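Local coordinates for uncharacterized protein (Pseudomonas aeruginosa, PDB 4E72) that is of unknown function but belongs to the DUF3298 family and is probably exported as a lipoprotein, at residues V180-D192 with H203-V217. Numbering follows the deposited sequence. Where two conformers were deposited one is given.
Sequences VALTFGAVTLKYD and HPELKIPYPRLNGIV
Tyr-210 reaches to the turn at 182-186, with Thr-183 O at the edge of its ring and its OH giving that oxygen a hydrogen bond of 2.7 Å, in the carbonyl plane. Its CG lies beside the backbone N (chi1 -76°), which directs the ring to the turn. Val-187 CG2 presses into the corner between this ring and Leu-213, 3.5 Å from Tyr-210 CZ and 3.6 Å from Leu-213 CD1. A branched valine fills that corner, while Ala-186, with no more than a methyl group, fits its CB 3.4 Å from Ile-208 O. Strands 187-190 and 205-208 run antiparallel, the middle and one outer strand of a three-stranded meander whose other outer strand is 179-181. Val-187, Leu-189, Leu-206 and Ile-208 share the apolar face; Leu-189 and Leu-206 meet CB to CB at 3.8 Å, and helix 142-159 packs on Leu-189. Tyr-191 OH is hydrogen-bonded to Gln-175 O. Long, flexible charged chains suit the other face: Lys-190, bent at chi2 and chi3, brings NZ to 2.9 Å from Glu-205 OE2 in a salt bridge that uses the anti lone pair of that oxygen, and Lys-207 NZ bridges Glu-205 OE1 and Thr-188 OG1. Arg-92 of strand 84-95 also pairs with Glu-205, joining this small sheet to the larger one, and Thr-188 OG1 in turn donates to Thr-183 OG1.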
loop_
_atom_site.group_PDB
_atom_site.type_symbol
_atom_site.label_atom_id
_atom_site.label_comp_id
_atom_site.label_asym_id
_atom_site.label_seq_id
_atom_site.Cartn_x
_atom_site.Cartn_y
_atom_site.Cartn_z
ATOM N N VAL A 180 -0.448 5.740 4.316
ATOM C CA VAL A 180 0.300 6.117 5.503
ATOM C C VAL A 180 0.490 4.873 6.328
ATOM O O VAL A 180 -0.499 4.234 6.659
ATOM C CB VAL A 180 -0.462 7.224 6.306
ATOM C CG1 VAL A 180 0.237 7.553 7.640
ATOM C CG2 VAL A 180 -0.662 8.493 5.481
ATOM N N ALA A 181 1.736 4.537 6.693
ATOM C CA ALA A 181 1.980 3.366 7.525
ATOM C C ALA A 181 2.676 3.723 8.829
ATOM O O ALA A 181 3.616 4.535 8.837
ATOM C CB ALA A 181 2.789 2.349 6.776
ATOM N N LEU A 182 2.210 3.094 9.943
ATOM C CA LEU A 182 2.793 3.270 11.255
ATOM C C LEU A 182 4.011 2.334 11.379
ATOM O O LEU A 182 4.007 1.373 12.155
ATOM C CB LEU A 182 1.754 3.034 12.376
ATOM C CG LEU A 182 0.625 4.091 12.532
ATOM C CD1 LEU A 182 -0.360 3.667 13.614
ATOM C CD2 LEU A 182 1.188 5.486 12.889
ATOM N N THR A 183 5.062 2.613 10.579
ATOM C CA THR A 183 6.293 1.827 10.596
ATOM C C THR A 183 7.063 2.173 11.909
ATOM O O THR A 183 6.748 3.158 12.600
ATOM C CB THR A 183 7.068 2.002 9.284
ATOM O OG1 THR A 183 7.005 3.363 8.886
ATOM C CG2 THR A 183 6.490 1.151 8.160
ATOM N N PHE A 184 7.959 1.290 12.314
ATOM C CA PHE A 184 8.637 1.417 13.606
ATOM C C PHE A 184 9.627 2.600 13.668
ATOM O O PHE A 184 9.650 3.292 14.676
ATOM C CB PHE A 184 9.343 0.105 13.978
ATOM C CG PHE A 184 9.993 0.094 15.334
ATOM C CD1 PHE A 184 9.283 -0.301 16.462
ATOM C CD2 PHE A 184 11.332 0.448 15.486
ATOM C CE1 PHE A 184 9.882 -0.287 17.729
ATOM C CE2 PHE A 184 11.935 0.454 16.754
ATOM C CZ PHE A 184 11.205 0.084 17.867
ATOM N N GLY A 185 10.399 2.824 12.602
ATOM C CA GLY A 185 11.443 3.848 12.596
ATOM C C GLY A 185 10.985 5.277 12.470
ATOM O O GLY A 185 11.607 6.177 13.034
ATOM N N ALA A 186 9.896 5.483 11.722
ATOM C CA ALA A 186 9.276 6.767 11.397
ATOM C C ALA A 186 7.914 6.493 10.800
ATOM O O ALA A 186 7.614 5.333 10.515
ATOM C CB ALA A 186 10.144 7.518 10.385
ATOM N N VAL A 187 7.067 7.520 10.635
ATOM C CA VAL A 187 5.805 7.299 9.938
ATOM C C VAL A 187 6.127 7.294 8.400
ATOM O O VAL A 187 6.764 8.225 7.893
ATOM C CB VAL A 187 4.709 8.313 10.361
ATOM C CG1 VAL A 187 3.541 8.354 9.368
ATOM C CG2 VAL A 187 4.188 7.973 11.750
ATOM N N THR A 188 5.736 6.226 7.685
ATOM C CA THR A 188 5.992 6.150 6.228
ATOM C C THR A 188 4.808 6.695 5.421
ATOM O O THR A 188 3.673 6.264 5.632
ATOM C CB THR A 188 6.326 4.704 5.803
ATOM O OG1 THR A 188 7.474 4.278 6.528
ATOM C CG2 THR A 188 6.597 4.560 4.288
ATOM N N LEU A 189 5.086 7.638 4.497
ATOM C CA LEU A 189 4.116 8.147 3.515
ATOM C C LEU A 189 4.547 7.623 2.167
ATOM O O LEU A 189 5.620 7.992 1.670
ATOM C CB LEU A 189 3.974 9.681 3.454
ATOM C CG LEU A 189 3.710 10.495 4.713
ATOM C CD1 LEU A 189 3.245 11.879 4.329
ATOM C CD2 LEU A 189 2.662 9.874 5.565
ATOM N N LYS A 190 3.747 6.726 1.598
ATOM C CA LYS A 190 4.060 6.103 0.319
ATOM C C LYS A 190 3.168 6.693 -0.787
ATOM O O LYS A 190 1.950 6.769 -0.635
ATOM C CB LYS A 190 3.900 4.576 0.434
ATOM C CG LYS A 190 4.023 3.828 -0.880
ATOM C CD LYS A 190 5.411 3.384 -1.147
ATOM C CE LYS A 190 5.494 1.889 -1.249
ATOM N NZ LYS A 190 6.853 1.476 -1.663
ATOM N N TYR A 191 3.799 7.093 -1.900
ATOM C CA TYR A 191 3.143 7.757 -3.015
ATOM C C TYR A 191 2.966 6.865 -4.213
ATOM O O TYR A 191 3.839 6.069 -4.557
ATOM C CB TYR A 191 3.932 9.023 -3.427
ATOM C CG TYR A 191 3.660 10.130 -2.441
ATOM C CD1 TYR A 191 4.193 10.087 -1.152
ATOM C CD2 TYR A 191 2.772 11.160 -2.745
ATOM C CE1 TYR A 191 3.882 11.058 -0.207
ATOM C CE2 TYR A 191 2.453 12.135 -1.805
ATOM C CZ TYR A 191 2.986 12.065 -0.527
ATOM O OH TYR A 191 2.632 12.990 0.434
ATOM N N ASP A 192 1.821 7.033 -4.869
ATOM C CA ASP A 192 1.551 6.355 -6.118
ATOM C C ASP A 192 2.529 6.892 -7.140
ATOM O O ASP A 192 2.979 8.042 -7.028
ATOM C CB ASP A 192 0.094 6.586 -6.556
ATOM C CG ASP A 192 -0.895 5.692 -5.811
ATOM O OD1 ASP A 192 -0.686 4.442 -5.798
ATOM O OD2 ASP A 192 -1.911 6.226 -5.296
ATOM N N HIS A 203 7.805 4.511 -6.445
ATOM C CA HIS A 203 6.836 4.875 -5.417
ATOM C C HIS A 203 7.559 5.592 -4.284
ATOM O O HIS A 203 8.049 4.909 -3.382
ATOM C CB HIS A 203 6.097 3.611 -4.940
ATOM C CG HIS A 203 5.228 3.016 -6.000
ATOM N ND1 HIS A 203 5.596 1.865 -6.678
ATOM C CD2 HIS A 203 4.057 3.467 -6.509
ATOM C CE1 HIS A 203 4.644 1.663 -7.575
ATOM N NE2 HIS A 203 3.677 2.578 -7.479
ATOM N N PRO A 204 7.698 6.955 -4.340
ATOM C CA PRO A 204 8.461 7.656 -3.295
ATOM C C PRO A 204 7.933 7.410 -1.882
ATOM O O PRO A 204 6.719 7.329 -1.657
ATOM C CB PRO A 204 8.332 9.138 -3.675
ATOM C CG PRO A 204 7.984 9.145 -5.126
ATOM C CD PRO A 204 7.187 7.899 -5.353
ATOM N N GLU A 205 8.873 7.250 -0.948
ATOM C CA GLU A 205 8.576 7.055 0.474
ATOM C C GLU A 205 9.106 8.210 1.283
ATOM O O GLU A 205 10.319 8.441 1.316
ATOM C CB GLU A 205 9.142 5.729 1.028
ATOM C CG GLU A 205 8.316 4.514 0.644
ATOM C CD GLU A 205 8.709 3.190 1.281
ATOM O OE1 GLU A 205 9.502 3.190 2.251
ATOM O OE2 GLU A 205 8.197 2.145 0.821
ATOM N N LEU A 206 8.174 8.943 1.910
ATOM C CA LEU A 206 8.473 10.050 2.808
ATOM C C LEU A 206 8.494 9.513 4.222
ATOM O O LEU A 206 7.668 8.643 4.554
ATOM C CB LEU A 206 7.419 11.163 2.658
ATOM C CG LEU A 206 7.769 12.370 1.770
ATOM C CD1 LEU A 206 8.149 11.957 0.353
ATOM C CD2 LEU A 206 6.610 13.334 1.725
ATOM N N LYS A 207 9.427 10.005 5.049
ATOM C CA LYS A 207 9.520 9.546 6.428
ATOM C C LYS A 207 9.376 10.704 7.384
ATOM O O LYS A 207 10.180 11.651 7.340
ATOM C CB LYS A 207 10.853 8.804 6.694
ATOM C CG LYS A 207 11.219 7.724 5.685
ATOM C CD LYS A 207 10.494 6.413 5.916
ATOM C CE LYS A 207 10.802 5.440 4.796
ATOM N NZ LYS A 207 10.212 4.101 5.044
ATOM N N ILE A 208 8.355 10.639 8.256
ATOM C CA ILE A 208 8.197 11.657 9.292
ATOM C C ILE A 208 8.676 11.053 10.590
ATOM O O ILE A 208 8.070 10.085 11.055
ATOM C CB ILE A 208 6.795 12.282 9.466
ATOM C CG1 ILE A 208 6.185 12.771 8.134
ATOM C CG2 ILE A 208 6.845 13.407 10.517
ATOM C CD1 ILE A 208 4.653 12.748 8.150
ATOM N N PRO A 209 9.739 11.613 11.208
ATOM C CA PRO A 209 10.175 11.100 12.522
ATOM C C PRO A 209 9.083 11.264 13.578
ATOM O O PRO A 209 8.473 12.329 13.652
ATOM C CB PRO A 209 11.414 11.958 12.852
ATOM C CG PRO A 209 11.867 12.534 11.527
ATOM C CD PRO A 209 10.575 12.759 10.780
ATOM N N TYR A 210 8.868 10.237 14.429
ATOM C CA TYR A 210 7.873 10.325 15.528
ATOM C C TYR A 210 8.053 11.563 16.463
ATOM O O TYR A 210 7.028 12.134 16.821
ATOM C CB TYR A 210 7.823 9.032 16.361
ATOM C CG TYR A 210 7.078 7.934 15.629
ATOM C CD1 TYR A 210 5.688 7.850 15.681
ATOM C CD2 TYR A 210 7.750 7.038 14.807
ATOM C CE1 TYR A 210 4.997 6.845 15.004
ATOM C CE2 TYR A 210 7.070 6.034 14.122
ATOM C CZ TYR A 210 5.694 5.941 14.217
ATOM O OH TYR A 210 5.030 4.979 13.478
ATOM N N PRO A 211 9.267 12.101 16.773
ATOM C CA PRO A 211 9.318 13.306 17.633
ATOM C C PRO A 211 8.720 14.555 16.973
ATOM O O PRO A 211 8.394 15.508 17.686
ATOM C CB PRO A 211 10.813 13.487 17.927
ATOM C CG PRO A 211 11.421 12.148 17.673
ATOM C CD PRO A 211 10.634 11.603 16.503
ATOM N N ARG A 212 8.534 14.546 15.630
ATOM C CA ARG A 212 7.892 15.656 14.915
ATOM C C ARG A 212 6.365 15.519 15.007
ATOM O O ARG A 212 5.634 16.431 14.592
ATOM C CB ARG A 212 8.338 15.708 13.422
ATOM C CG ARG A 212 9.825 16.036 13.242
ATOM C CD ARG A 212 10.135 17.508 12.990
ATOM N NE ARG A 212 9.537 18.442 13.947
ATOM C CZ ARG A 212 10.031 18.726 15.149
ATOM N NH1 ARG A 212 11.132 18.124 15.583
ATOM N NH2 ARG A 212 9.417 19.601 15.933
ATOM N N LEU A 213 5.884 14.380 15.550
ATOM C CA LEU A 213 4.453 14.073 15.630
ATOM C C LEU A 213 3.873 14.075 17.056
ATOM O O LEU A 213 2.770 13.561 17.253
ATOM C CB LEU A 213 4.197 12.713 14.958
ATOM C CG LEU A 213 4.556 12.683 13.470
ATOM C CD1 LEU A 213 4.784 11.285 13.007
ATOM C CD2 LEU A 213 3.524 13.446 12.620
ATOM N N ASN A 214 4.590 14.691 18.020
ATOM C CA ASN A 214 4.166 14.839 19.408
ATOM C C ASN A 214 2.952 15.734 19.443
ATOM O O ASN A 214 3.041 16.889 19.017
ATOM C CB ASN A 214 5.292 15.433 20.272
ATOM C CG ASN A 214 6.455 14.511 20.539
ATOM O OD1 ASN A 214 6.301 13.328 20.860
ATOM N ND2 ASN A 214 7.650 15.063 20.503
ATOM N N GLY A 215 1.818 15.192 19.874
ATOM C CA GLY A 215 0.575 15.955 19.922
ATOM C C GLY A 215 -0.157 15.963 18.596
ATOM O O GLY A 215 -1.156 16.669 18.446
ATOM N N ILE A 216 0.355 15.183 17.607
ATOM C CA ILE A 216 -0.229 15.052 16.281
ATOM C C ILE A 216 -0.766 13.623 16.156
ATOM O O ILE A 216 -1.963 13.435 15.951
ATOM C CB ILE A 216 0.720 15.438 15.104
ATOM C CG1 ILE A 216 1.392 16.842 15.235
ATOM C CG2 ILE A 216 0.004 15.312 13.776
ATOM C CD1 ILE A 216 0.576 17.981 15.717
ATOM N N VAL A 217 0.121 12.625 16.255
ATOM C CA VAL A 217 -0.251 11.210 16.231
ATOM C C VAL A 217 -0.568 10.817 17.705
ATOM O O VAL A 217 0.089 11.312 18.609
ATOM C CB VAL A 217 0.883 10.351 15.585
ATOM C CG1 VAL A 217 0.651 8.861 15.809
ATOM C CG2 VAL A 217 1.027 10.648 14.083
HETATM O O HOH W 1 11.314 8.460 14.261
#